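Local coordinates for glucose-inhibited division protein A-related protein, probable oxidoreductase (Thermus thermophilus, PDB 2CUL), which binds flavin-adenine dinucleotide in a Rossmann-type fold and is probably an oxidoreductase related to the GidA proteins, at residues A11-A16 with G211-M216; A16-W21 with R222-L227; P48-P51 with L55-R58; E186-K191 with L201-L206. One frame throughout, in Å; residues are numbered along the deposited sequence.

Contact 1 (A11-A16 with G211-M216); sequences AGFSGA and GDYARM. With FAD (flavin-adenine dinucleotide), chain B.
Phe13 and Tyr213 lay their rings together in an offset stack, the centroids 4.4 Å apart and the planes inclined at 27°. The overlap is lopsided: Tyr213 CD1 sits over the centre of the Phe13 ring, while Tyr213 itself turns a face to the flavin, whose O2 lies above it toward the rim. Tyr213 is thus shared between a protein ring and the cofactor, and its OH is hydrogen-bonded to the backbone at Phe43 and Leu44. Behind the rings, Phe13 CB meets Met216 CB at 3.7 Å, and the bent Met216 chain then turns off so that CG and SD run along the FAD linker at C5' and O5'. Gly12 and Gly15 fit the GxGxxG pattern of Rossmann-type dinucleotide binding, in which a helix start faces the diphosphate. Ser14 N donates to FAD O1P almost straight, at 170°, and Ser14 OG, held between its backbone N and carbonyl carbon (chi1 62°), reaches the same oxygen at 2.8 Å. Phe13 N serves FAD O2A. On the other helix Tyr213 N grips flavin O2 at 2.9 Å, one residue after Asp212, the N-cap, whose OD1 accepts from Arg215 N.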
# COMPACT_ATOMS: atom_id res chain seq x y z
N ALA A 11 1.81 -1.74 -3.76
CA ALA A 11 1.46 -1.03 -4.98
C ALA A 11 -0.04 -1.03 -5.22
O ALA A 11 -0.51 -1.34 -6.32
CB ALA A 11 2.18 -1.66 -6.17
N GLY A 12 -0.79 -0.69 -4.18
CA GLY A 12 -2.24 -0.65 -4.28
C GLY A 12 -2.72 0.76 -4.51
O GLY A 12 -1.95 1.64 -4.89
N PHE A 13 -4.01 1.00 -4.28
CA PHE A 13 -4.57 2.32 -4.52
C PHE A 13 -3.90 3.48 -3.79
O PHE A 13 -3.71 4.54 -4.38
CB PHE A 13 -6.07 2.30 -4.25
CG PHE A 13 -6.85 1.54 -5.30
CD1 PHE A 13 -7.36 2.20 -6.41
CD2 PHE A 13 -7.00 0.16 -5.20
CE1 PHE A 13 -8.01 1.49 -7.42
CE2 PHE A 13 -7.65 -0.56 -6.21
CZ PHE A 13 -8.15 0.11 -7.32
N SER A 14 -3.51 3.28 -2.53
CA SER A 14 -2.86 4.37 -1.81
C SER A 14 -1.36 4.43 -2.10
O SER A 14 -0.82 5.51 -2.34
CB SER A 14 -3.09 4.24 -0.29
OG SER A 14 -2.53 3.04 0.23
N GLY A 15 -0.70 3.28 -2.08
CA GLY A 15 0.73 3.24 -2.32
C GLY A 15 1.15 3.64 -3.72
O GLY A 15 2.11 4.38 -3.90
N ALA A 16 0.43 3.15 -4.73
CA ALA A 16 0.74 3.50 -6.11
C ALA A 16 0.45 4.97 -6.39
O ALA A 16 1.19 5.62 -7.13
CB ALA A 16 -0.05 2.61 -7.07
N GLY A 211 -11.71 3.63 4.03
CA GLY A 211 -12.03 4.49 2.90
C GLY A 211 -12.19 3.69 1.63
O GLY A 211 -11.85 2.51 1.59
N ASP A 212 -12.73 4.32 0.59
CA ASP A 212 -12.93 3.66 -0.70
C ASP A 212 -11.78 4.01 -1.65
O ASP A 212 -10.82 4.66 -1.24
CB ASP A 212 -14.27 4.08 -1.32
CG ASP A 212 -14.42 5.58 -1.44
OD1 ASP A 212 -13.40 6.29 -1.53
OD2 ASP A 212 -15.58 6.04 -1.45
N TYR A 213 -11.88 3.60 -2.91
CA TYR A 213 -10.81 3.86 -3.87
C TYR A 213 -10.38 5.32 -3.93
O TYR A 213 -9.20 5.63 -3.84
CB TYR A 213 -11.20 3.41 -5.28
CG TYR A 213 -11.55 1.94 -5.42
CD1 TYR A 213 -10.77 0.95 -4.83
CD2 TYR A 213 -12.66 1.55 -6.17
CE1 TYR A 213 -11.09 -0.41 -4.98
CE2 TYR A 213 -12.99 0.21 -6.32
CZ TYR A 213 -12.21 -0.76 -5.73
OH TYR A 213 -12.57 -2.08 -5.87
N ALA A 214 -11.35 6.23 -4.09
CA ALA A 214 -11.03 7.65 -4.17
C ALA A 214 -10.34 8.17 -2.92
O ALA A 214 -9.43 8.99 -3.00
CB ALA A 214 -12.30 8.45 -4.44
N ARG A 215 -10.77 7.68 -1.76
CA ARG A 215 -10.18 8.09 -0.49
C ARG A 215 -8.73 7.61 -0.43
O ARG A 215 -7.84 8.33 0.02
CB ARG A 215 -10.98 7.49 0.67
CG ARG A 215 -10.52 7.94 2.05
CD ARG A 215 -11.00 9.34 2.37
NE ARG A 215 -10.62 9.75 3.72
CZ ARG A 215 -11.12 10.79 4.36
NH1 ARG A 215 -12.04 11.55 3.78
NH2 ARG A 215 -10.71 11.08 5.59
N MET A 216 -8.51 6.37 -0.87
CA MET A 216 -7.16 5.80 -0.88
C MET A 216 -6.27 6.67 -1.76
O MET A 216 -5.14 6.99 -1.40
CB MET A 216 -7.19 4.37 -1.42
CG MET A 216 -7.98 3.39 -0.57
SD MET A 216 -7.31 3.19 1.10
CE MET A 216 -8.49 4.17 2.04
PA FAD B . -4.47 -2.35 -1.58
O1A FAD B . -5.06 -3.62 -1.13
O2A FAD B . -5.02 -1.68 -2.78
O5B FAD B . -2.91 -2.55 -1.82
C5B FAD B . -2.10 -3.17 -0.82
C4B FAD B . -0.87 -3.71 -1.56
O4B FAD B . 0.10 -4.03 -0.56
C3B FAD B . -1.12 -5.00 -2.36
O3B FAD B . -0.63 -4.90 -3.68
C2B FAD B . -0.43 -6.05 -1.54
O2B FAD B . -0.05 -7.22 -2.22
C1B FAD B . 0.72 -5.25 -0.94
N9A FAD B . 1.32 -5.83 0.26
C8A FAD B . 0.69 -6.11 1.45
N7A FAD B . 1.52 -6.63 2.35
C5A FAD B . 2.74 -6.68 1.70
C6A FAD B . 4.02 -7.14 2.12
N6A FAD B . 4.26 -7.63 3.32
N1A FAD B . 5.05 -7.05 1.21
C2A FAD B . 4.83 -6.54 -0.05
N3A FAD B . 3.63 -6.09 -0.51
C4A FAD B . 2.62 -6.19 0.40
N1 FAD B . -13.34 0.20 -1.91
C2 FAD B . -14.06 0.56 -3.02
O2 FAD B . -14.04 1.70 -3.43
N3 FAD B . -14.82 -0.41 -3.68
C4 FAD B . -14.90 -1.73 -3.29
O4 FAD B . -15.60 -2.55 -3.92
C4X FAD B . -14.17 -2.11 -2.14
N5 FAD B . -14.21 -3.41 -1.68
C5X FAD B . -13.49 -3.79 -0.56
C6 FAD B . -13.55 -5.11 -0.11
C7 FAD B . -12.83 -5.55 1.02
C7M FAD B . -12.94 -7.00 1.44
C8 FAD B . -12.02 -4.59 1.73
C8M FAD B . -11.22 -4.98 2.94
C9 FAD B . -11.96 -3.25 1.29
C9A FAD B . -12.68 -2.81 0.15
N10 FAD B . -12.65 -1.46 -0.33
C10 FAD B . -13.39 -1.10 -1.47
C1' FAD B . -11.84 -0.38 0.37
C2' FAD B . -10.53 0.12 -0.28
O2' FAD B . -10.83 0.97 -1.35
C3' FAD B . -9.64 -1.04 -0.78
O3' FAD B . -9.29 -1.92 0.28
C4' FAD B . -8.30 -0.55 -1.39
O4' FAD B . -7.66 -1.60 -2.11
C5' FAD B . -7.40 -0.02 -0.26
O5' FAD B . -6.18 0.49 -0.81
P FAD B . -4.76 0.19 -0.17
O1P FAD B . -3.81 0.93 -1.02
O2P FAD B . -4.75 0.53 1.29
O3P FAD B . -4.55 -1.37 -0.30

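Contact 2 (A16-W21 with R222-L227); sequences AETAFW and RLAEHL
The Trp21 indole, whose CB rests on Ala224 CB at 3.6 Å, carries Phe20 CD2 over one face, 3.7 Å above the plane and toward the rim, while Glu17 CG lies in plane at its edge; Lys221 makes a cation-pi contact with it. Trp21 NE1 also makes a weak, bent bond to Glu17 OE2, with an N-H...O angle of 124°, an oxygen that accepts from Leu55 N as well. With CG anti to the carbonyl carbon (chi1 -67°), Trp21 directs its ring away from helix 213-230, and it is the CB end that does the touching. Ala224, with so short a side chain, lets the backbones come near: its CB packs against both Trp21 CB and Thr18 O, and the Thr18 and Ala224 CA atoms are 5.1 Å apart. These are the first and last helices of the chain, packed together on the Rossmann-type sheet, meeting at 42° with their axes 8.2 Å apart at closest. One turn before Trp21, the two branches of Thr18 differ in their main partners. Its CG2, anti to the backbone N, leans obliquely on Leu223 CD2 at 3.7 Å, whereas OG1 is hydrogen-bonded to the backbone oxygens of Ser14 and Gly220, the second belonging to the partner helix. Leu223 continues inward to Val118 of strand 116-119, and Thr18 touches Ile8 of strand 6-9.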
# COMPACT_ATOMS: atom_id res chain seq x y z
N ALA A 16 0.43 3.15 -4.73
CA ALA A 16 0.74 3.50 -6.11
C ALA A 16 0.45 4.97 -6.39
O ALA A 16 1.19 5.62 -7.13
CB ALA A 16 -0.05 2.61 -7.07
N GLU A 17 -0.60 5.51 -5.79
CA GLU A 17 -0.93 6.91 -6.00
C GLU A 17 0.19 7.76 -5.40
O GLU A 17 0.60 8.76 -5.99
CB GLU A 17 -2.27 7.28 -5.34
CG GLU A 17 -2.82 8.61 -5.81
CD GLU A 17 -3.30 8.56 -7.25
OE1 GLU A 17 -4.26 7.81 -7.53
OE2 GLU A 17 -2.72 9.28 -8.10
N THR A 18 0.68 7.37 -4.23
CA THR A 18 1.77 8.11 -3.59
C THR A 18 2.98 8.11 -4.53
O THR A 18 3.59 9.15 -4.77
CB THR A 18 2.20 7.46 -2.25
OG1 THR A 18 1.07 7.37 -1.37
CG2 THR A 18 3.28 8.28 -1.57
N ALA A 19 3.31 6.93 -5.05
CA ALA A 19 4.44 6.79 -5.97
C ALA A 19 4.25 7.65 -7.20
O ALA A 19 5.20 8.29 -7.68
CB ALA A 19 4.60 5.33 -6.38
N PHE A 20 3.03 7.67 -7.72
CA PHE A 20 2.71 8.44 -8.91
C PHE A 20 3.04 9.92 -8.79
O PHE A 20 3.77 10.47 -9.62
CB PHE A 20 1.23 8.28 -9.26
CG PHE A 20 0.80 9.08 -10.46
CD1 PHE A 20 1.08 8.64 -11.74
CD2 PHE A 20 0.13 10.29 -10.29
CE1 PHE A 20 0.71 9.39 -12.85
CE2 PHE A 20 -0.25 11.05 -11.40
CZ PHE A 20 0.04 10.60 -12.68
N TRP A 21 2.51 10.58 -7.76
CA TRP A 21 2.76 12.00 -7.58
C TRP A 21 4.20 12.33 -7.21
O TRP A 21 4.71 13.38 -7.60
CB TRP A 21 1.79 12.59 -6.55
CG TRP A 21 0.38 12.58 -7.04
CD1 TRP A 21 -0.57 11.63 -6.77
CD2 TRP A 21 -0.22 13.51 -7.94
NE1 TRP A 21 -1.72 11.92 -7.46
CE2 TRP A 21 -1.54 13.07 -8.18
CE3 TRP A 21 0.23 14.68 -8.57
CZ2 TRP A 21 -2.42 13.75 -9.03
CZ3 TRP A 21 -0.65 15.37 -9.41
CH2 TRP A 21 -1.95 14.90 -9.63
N ARG A 222 -2.04 13.10 -0.82
CA ARG A 222 -1.79 13.96 0.34
C ARG A 222 -0.44 13.62 0.96
O ARG A 222 0.30 14.50 1.39
CB ARG A 222 -2.91 13.80 1.37
CG ARG A 222 -2.87 14.81 2.52
CD ARG A 222 -4.17 14.79 3.32
NE ARG A 222 -4.32 13.61 4.17
CZ ARG A 222 -3.71 13.43 5.34
NH1 ARG A 222 -2.90 14.36 5.82
NH2 ARG A 222 -3.93 12.33 6.04
N LEU A 223 -0.13 12.33 1.02
CA LEU A 223 1.14 11.89 1.58
C LEU A 223 2.27 12.37 0.67
O LEU A 223 3.29 12.87 1.14
CB LEU A 223 1.19 10.37 1.70
CG LEU A 223 2.58 9.76 1.94
CD1 LEU A 223 3.19 10.32 3.22
CD2 LEU A 223 2.46 8.24 2.02
N ALA A 224 2.08 12.22 -0.64
CA ALA A 224 3.09 12.64 -1.60
C ALA A 224 3.38 14.13 -1.43
O ALA A 224 4.54 14.55 -1.42
CB ALA A 224 2.63 12.35 -3.03
N GLU A 225 2.33 14.93 -1.29
CA GLU A 225 2.49 16.37 -1.12
C GLU A 225 3.24 16.68 0.17
O GLU A 225 4.05 17.61 0.21
CB GLU A 225 1.13 17.06 -1.13
CG GLU A 225 0.37 16.86 -2.44
CD GLU A 225 -0.99 17.52 -2.43
OE1 GLU A 225 -1.73 17.35 -1.44
OE2 GLU A 225 -1.33 18.20 -3.43
N HIS A 226 2.96 15.92 1.23
CA HIS A 226 3.65 16.15 2.50
C HIS A 226 5.13 15.82 2.38
O HIS A 226 5.99 16.60 2.81
CB HIS A 226 3.03 15.30 3.61
CG HIS A 226 3.84 15.30 4.87
ND1 HIS A 226 3.98 16.42 5.66
CD2 HIS A 226 4.58 14.33 5.46
CE1 HIS A 226 4.79 16.15 6.67
NE2 HIS A 226 5.16 14.89 6.57
N LEU A 227 5.44 14.67 1.79
CA LEU A 227 6.82 14.24 1.63
C LEU A 227 7.62 15.19 0.74
O LEU A 227 8.81 15.42 0.97
CB LEU A 227 6.88 12.82 1.06
CG LEU A 227 6.34 11.72 1.98
CD1 LEU A 227 6.33 10.39 1.25
CD2 LEU A 227 7.20 11.65 3.23

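Contact 3 (P48-P51 with L55-R58); sequences PPFP and LLER
Glu57 OE2 is joined to the backbone of Phe50 through two waters. One donates to Phe50 O at 2.8 Å and also to the carboxylate; the other accepts from Phe50 N at 2.9 Å and reaches Glu57 OE2 only by a weak, long bond. The two bridges engage both polar backbone atoms of a residue that lies in a loop without regular structure. The second carboxylate oxygen, Glu57 OE1, accepts from Gly53 N, so the acid ties together the loop that leads into its own helix. Glu57 reaches that position with CG anti to the backbone N (chi1 177°) and the chain extended beyond it, its CB lying against Phe50 CB and Pro51 O on the way. The apolar half of the contact is formed by Phe50 and Leu56, whose side chains cross at about a right angle. Leu56 CG meets Phe50 CD1 obliquely at 3.5 Å; Leu56 CD2 touches the same ring atom and, in a different direction, Pro51 CD, at 3.9 Å from the latter. Over one face of the Phe50 ring, toward the rim, lies Pro48 CA, 3.6 Å above the plane. An alanine at Phe50 would be likely to strip Leu56 CG and CD2 of the ring they pack on and open a gap beside Pro48 CA. The proline-rich loop is thereby laid on helix 55-59, with Pro51 resting on Ala214 and Ser217 of helix 213-230, Leu56 touching Phe13 of helix 13-24 and Phe70 of helix 67-79, and Glu17 bonding the amides of Leu55 and Leu56.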
# COMPACT_ATOMS: atom_id res chain seq x y z
N PRO A 48 -16.46 6.36 -11.34
CA PRO A 48 -16.31 7.79 -11.07
C PRO A 48 -17.32 8.32 -10.05
O PRO A 48 -18.34 7.69 -9.79
CB PRO A 48 -16.48 8.42 -12.45
CG PRO A 48 -17.44 7.49 -13.12
CD PRO A 48 -16.91 6.13 -12.72
N PRO A 49 -17.06 9.51 -9.49
CA PRO A 49 -15.91 10.38 -9.74
C PRO A 49 -14.61 9.99 -9.04
O PRO A 49 -14.61 9.37 -7.98
CB PRO A 49 -16.42 11.74 -9.27
CG PRO A 49 -17.22 11.36 -8.07
CD PRO A 49 -18.00 10.15 -8.56
N PHE A 50 -13.49 10.36 -9.66
CA PHE A 50 -12.16 10.08 -9.14
C PHE A 50 -11.44 11.39 -8.87
O PHE A 50 -11.84 12.45 -9.36
CB PHE A 50 -11.36 9.27 -10.16
CG PHE A 50 -12.04 8.02 -10.62
CD1 PHE A 50 -12.31 6.99 -9.73
CD2 PHE A 50 -12.41 7.86 -11.95
CE1 PHE A 50 -12.93 5.82 -10.15
CE2 PHE A 50 -13.03 6.70 -12.39
CZ PHE A 50 -13.29 5.68 -11.49
N PRO A 51 -10.36 11.35 -8.07
CA PRO A 51 -9.62 12.58 -7.79
C PRO A 51 -9.04 13.10 -9.11
O PRO A 51 -8.42 12.34 -9.85
CB PRO A 51 -8.54 12.12 -6.82
CG PRO A 51 -9.19 10.98 -6.10
CD PRO A 51 -9.87 10.24 -7.23
N LEU A 55 -3.79 8.84 -10.61
CA LEU A 55 -3.45 7.61 -11.31
C LEU A 55 -4.76 6.82 -11.43
O LEU A 55 -5.01 6.17 -12.44
CB LEU A 55 -2.45 6.79 -10.49
CG LEU A 55 -2.17 5.37 -10.98
CD1 LEU A 55 -1.48 5.41 -12.34
CD2 LEU A 55 -1.30 4.64 -9.96
N LEU A 56 -5.58 6.90 -10.40
CA LEU A 56 -6.87 6.21 -10.38
C LEU A 56 -7.73 6.66 -11.56
O LEU A 56 -8.29 5.83 -12.28
CB LEU A 56 -7.59 6.49 -9.05
CG LEU A 56 -9.05 6.04 -8.93
CD1 LEU A 56 -9.16 4.54 -9.18
CD2 LEU A 56 -9.57 6.40 -7.54
N GLU A 57 -7.81 7.97 -11.78
CA GLU A 57 -8.61 8.50 -12.89
C GLU A 57 -8.03 8.08 -14.23
O GLU A 57 -8.76 7.69 -15.14
CB GLU A 57 -8.66 10.03 -12.81
CG GLU A 57 -9.42 10.68 -13.96
CD GLU A 57 -9.60 12.18 -13.78
OE1 GLU A 57 -8.59 12.90 -13.66
OE2 GLU A 57 -10.76 12.63 -13.76
N ARG A 58 -6.71 8.16 -14.36
CA ARG A 58 -6.04 7.80 -15.61
C ARG A 58 -6.19 6.33 -15.96
O ARG A 58 -6.27 5.97 -17.14
CB ARG A 58 -4.55 8.17 -15.52
CG ARG A 58 -4.31 9.65 -15.28
CD ARG A 58 -2.90 9.92 -14.78
NE ARG A 58 -2.74 11.30 -14.32
CZ ARG A 58 -2.33 12.31 -15.08
NH1 ARG A 58 -2.03 12.10 -16.36
NH2 ARG A 58 -2.23 13.52 -14.57
O HOH W 1 -13.64 11.27 -12.40
O HOH W 2 -11.86 13.83 -11.80

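Contact 4 (E186-K191 with L201-L206). With FAD (flavin-adenine dinucleotide), chain B.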
# COMPACT_ATOMS: atom_id res chain seq x y z
N GLU A 186 -3.85 5.79 17.46
CA GLU A 186 -2.85 6.46 18.29
C GLU A 186 -1.43 6.30 17.75
O GLU A 186 -0.54 7.07 18.11
CB GLU A 186 -2.92 5.93 19.73
CG GLU A 186 -1.85 6.47 20.69
CD GLU A 186 -1.83 7.99 20.77
OE1 GLU A 186 -2.91 8.61 20.86
OE2 GLU A 186 -0.72 8.56 20.77
N GLU A 187 -1.22 5.31 16.89
CA GLU A 187 0.10 5.08 16.31
C GLU A 187 0.39 6.03 15.16
O GLU A 187 1.54 6.30 14.83
CB GLU A 187 0.18 3.66 15.73
CG GLU A 187 -0.06 2.54 16.71
CD GLU A 187 1.18 2.17 17.49
OE1 GLU A 187 2.20 2.89 17.38
OE2 GLU A 187 1.12 1.17 18.22
N TRP A 188 -0.68 6.56 14.57
CA TRP A 188 -0.57 7.39 13.39
C TRP A 188 -0.86 8.89 13.55
O TRP A 188 -1.82 9.27 14.20
CB TRP A 188 -1.51 6.79 12.35
CG TRP A 188 -1.40 7.29 10.96
CD1 TRP A 188 -0.35 7.14 10.10
CD2 TRP A 188 -2.44 7.93 10.21
NE1 TRP A 188 -0.67 7.63 8.86
CE2 TRP A 188 -1.95 8.13 8.90
CE3 TRP A 188 -3.74 8.35 10.52
CZ2 TRP A 188 -2.72 8.73 7.90
CZ3 TRP A 188 -4.51 8.95 9.52
CH2 TRP A 188 -3.99 9.13 8.22
N GLU A 189 -0.00 9.72 12.95
CA GLU A 189 -0.18 11.17 12.97
C GLU A 189 -0.78 11.54 11.62
O GLU A 189 -0.08 11.60 10.61
CB GLU A 189 1.17 11.86 13.18
CG GLU A 189 1.10 13.38 13.23
CD GLU A 189 2.39 14.01 13.74
OE1 GLU A 189 3.47 13.71 13.19
OE2 GLU A 189 2.31 14.81 14.70
N GLU A 190 -2.09 11.78 11.61
CA GLU A 190 -2.82 12.10 10.38
C GLU A 190 -2.24 13.19 9.49
O GLU A 190 -2.24 13.06 8.27
CB GLU A 190 -4.27 12.45 10.73
CG GLU A 190 -5.19 12.55 9.53
CD GLU A 190 -6.61 12.92 9.92
OE1 GLU A 190 -7.20 12.21 10.77
OE2 GLU A 190 -7.15 13.91 9.38
N LYS A 191 -1.73 14.26 10.09
CA LYS A 191 -1.17 15.37 9.32
C LYS A 191 0.12 15.05 8.58
O LYS A 191 0.39 15.61 7.52
CB LYS A 191 -0.93 16.57 10.23
CG LYS A 191 -2.18 17.10 10.94
CD LYS A 191 -1.82 18.24 11.88
CE LYS A 191 -0.85 17.80 12.96
NZ LYS A 191 -0.45 18.92 13.86
N LEU A 201 9.32 6.44 9.54
CA LEU A 201 8.25 5.53 9.15
C LEU A 201 6.91 6.22 8.91
O LEU A 201 6.46 7.01 9.74
CB LEU A 201 8.08 4.46 10.23
CG LEU A 201 7.11 3.30 9.94
CD1 LEU A 201 7.62 2.48 8.77
CD2 LEU A 201 6.99 2.43 11.18
N TYR A 202 6.28 5.89 7.79
CA TYR A 202 4.99 6.46 7.42
C TYR A 202 4.02 5.34 7.05
O TYR A 202 4.43 4.23 6.77
CB TYR A 202 5.15 7.38 6.20
CG TYR A 202 6.08 8.54 6.45
CD1 TYR A 202 5.58 9.79 6.82
CD2 TYR A 202 7.46 8.39 6.35
CE1 TYR A 202 6.43 10.86 7.07
CE2 TYR A 202 8.32 9.45 6.60
CZ TYR A 202 7.80 10.68 6.97
OH TYR A 202 8.65 11.73 7.23
N ALA A 203 2.72 5.65 7.06
CA ALA A 203 1.71 4.67 6.69
C ALA A 203 0.57 5.42 6.00
O ALA A 203 0.28 6.57 6.33
CB ALA A 203 1.19 3.94 7.91
N VAL A 204 -0.06 4.76 5.03
CA VAL A 204 -1.15 5.39 4.29
C VAL A 204 -2.14 4.34 3.79
O VAL A 204 -1.80 3.17 3.64
CB VAL A 204 -0.58 6.18 3.08
CG1 VAL A 204 0.04 5.22 2.07
CG2 VAL A 204 -1.66 7.01 2.43
N GLY A 205 -3.38 4.76 3.55
CA GLY A 205 -4.38 3.85 3.03
C GLY A 205 -5.14 3.06 4.07
O GLY A 205 -5.18 3.42 5.25
N LEU A 206 -5.72 1.95 3.62
CA LEU A 206 -6.53 1.10 4.48
C LEU A 206 -5.81 0.55 5.71
O LEU A 206 -6.45 0.27 6.72
CB LEU A 206 -7.11 -0.06 3.67
CG LEU A 206 -8.46 -0.56 4.18
CD1 LEU A 206 -9.53 0.46 3.83
CD2 LEU A 206 -8.79 -1.92 3.57
PA FAD B . -4.47 -2.35 -1.58
O1A FAD B . -5.06 -3.62 -1.13
O2A FAD B . -5.02 -1.68 -2.78
O5B FAD B . -2.91 -2.55 -1.82
C5B FAD B . -2.10 -3.17 -0.82
C4B FAD B . -0.87 -3.71 -1.56
O4B FAD B . 0.10 -4.03 -0.56
C3B FAD B . -1.12 -5.00 -2.36
O3B FAD B . -0.63 -4.90 -3.68
C2B FAD B . -0.43 -6.05 -1.54
O2B FAD B . -0.05 -7.22 -2.22
C1B FAD B . 0.72 -5.25 -0.94
N9A FAD B . 1.32 -5.83 0.26
C8A FAD B . 0.69 -6.11 1.45
N7A FAD B . 1.52 -6.63 2.35
C5A FAD B . 2.74 -6.68 1.70
C6A FAD B . 4.02 -7.14 2.12
N6A FAD B . 4.26 -7.63 3.32
N1A FAD B . 5.05 -7.05 1.21
C2A FAD B . 4.83 -6.54 -0.05
N3A FAD B . 3.63 -6.09 -0.51
C4A FAD B . 2.62 -6.19 0.40
N1 FAD B . -13.34 0.20 -1.91
C2 FAD B . -14.06 0.56 -3.02
O2 FAD B . -14.04 1.70 -3.43
N3 FAD B . -14.82 -0.41 -3.68
C4 FAD B . -14.90 -1.73 -3.29
O4 FAD B . -15.60 -2.55 -3.92
C4X FAD B . -14.17 -2.11 -2.14
N5 FAD B . -14.21 -3.41 -1.68
C5X FAD B . -13.49 -3.79 -0.56
C6 FAD B . -13.55 -5.11 -0.11
C7 FAD B . -12.83 -5.55 1.02
C7M FAD B . -12.94 -7.00 1.44
C8 FAD B . -12.02 -4.59 1.73
C8M FAD B . -11.22 -4.98 2.94
C9 FAD B . -11.96 -3.25 1.29
C9A FAD B . -12.68 -2.81 0.15
N10 FAD B . -12.65 -1.46 -0.33
C10 FAD B . -13.39 -1.10 -1.47
C1' FAD B . -11.84 -0.38 0.37
C2' FAD B . -10.53 0.12 -0.28
O2' FAD B . -10.83 0.97 -1.35
C3' FAD B . -9.64 -1.04 -0.78
O3' FAD B . -9.29 -1.92 0.28
C4' FAD B . -8.30 -0.55 -1.39
O4' FAD B . -7.66 -1.60 -2.11
C5' FAD B . -7.40 -0.02 -0.26
O5' FAD B . -6.18 0.49 -0.81
P FAD B . -4.76 0.19 -0.17
O1P FAD B . -3.81 0.93 -1.02
O2P FAD B . -4.75 0.53 1.29
O3P FAD B . -4.55 -1.37 -0.30
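Strand 201-203, at the border of the mixed Rossmann-type sheet, runs on into a loop that meets the FAD diphosphate, and the Trp188 indole bonds the last carbonyl of the strand, that of Ala203. Trp188 NE1 donates to Ala203 O at 2.9 Å, with an N-H...O angle of 141°. The donor stands above the carbonyl plane, 42° out of it, and the oxygen is likewise tilted from the indole plane, lying near the ring's edge. Having CG anti to the backbone N (chi1 -169°) carries the indole across to the strand, where CD1 also comes to 4.2 Å from Ala203 CB. Glu190 CA lies over one face of the indole, toward the rim. A phenylalanine in place of Trp188 would probably leave Ala203 O without this donor. Two residues beyond Val204, Leu206 N bonds FAD O2P at 2.9 Å, and Leu206 CD2 approaches FAD O3'. Gly205 has a positive phi, which suits a residue without a side chain, and a CB there would run into FAD O2P. Around this pair, Trp188 touches Leu195 of strand 194-195 and Glu219 and Arg222 of helix 213-230, while Tyr202 and Val204 hydrogen-bond to strand 116-119.

In the fold
From the N terminus, strand 6-9 leads into helix 13-24, which supplies the first segments of contacts 1 and 2; these overlap at Ala16. Contact 3 follows as a short local loop, closed across three intervening residues by the start of helix 55-59. Much later contact 4 closes another small loop, bringing residues 186-191 to strand 201-203. Helix 213-230 then returns to helix 13-24, so that contacts 1 and 2 each close a loop of about 200 residues and cross each other along the chain. Contacts 3 and 4 nest within both, in series, without touching. Contacts 1 and 4 meet at FAD, whereas Glu17 joins contact 2 to contact 3 and Arg222 joins it to contact 4.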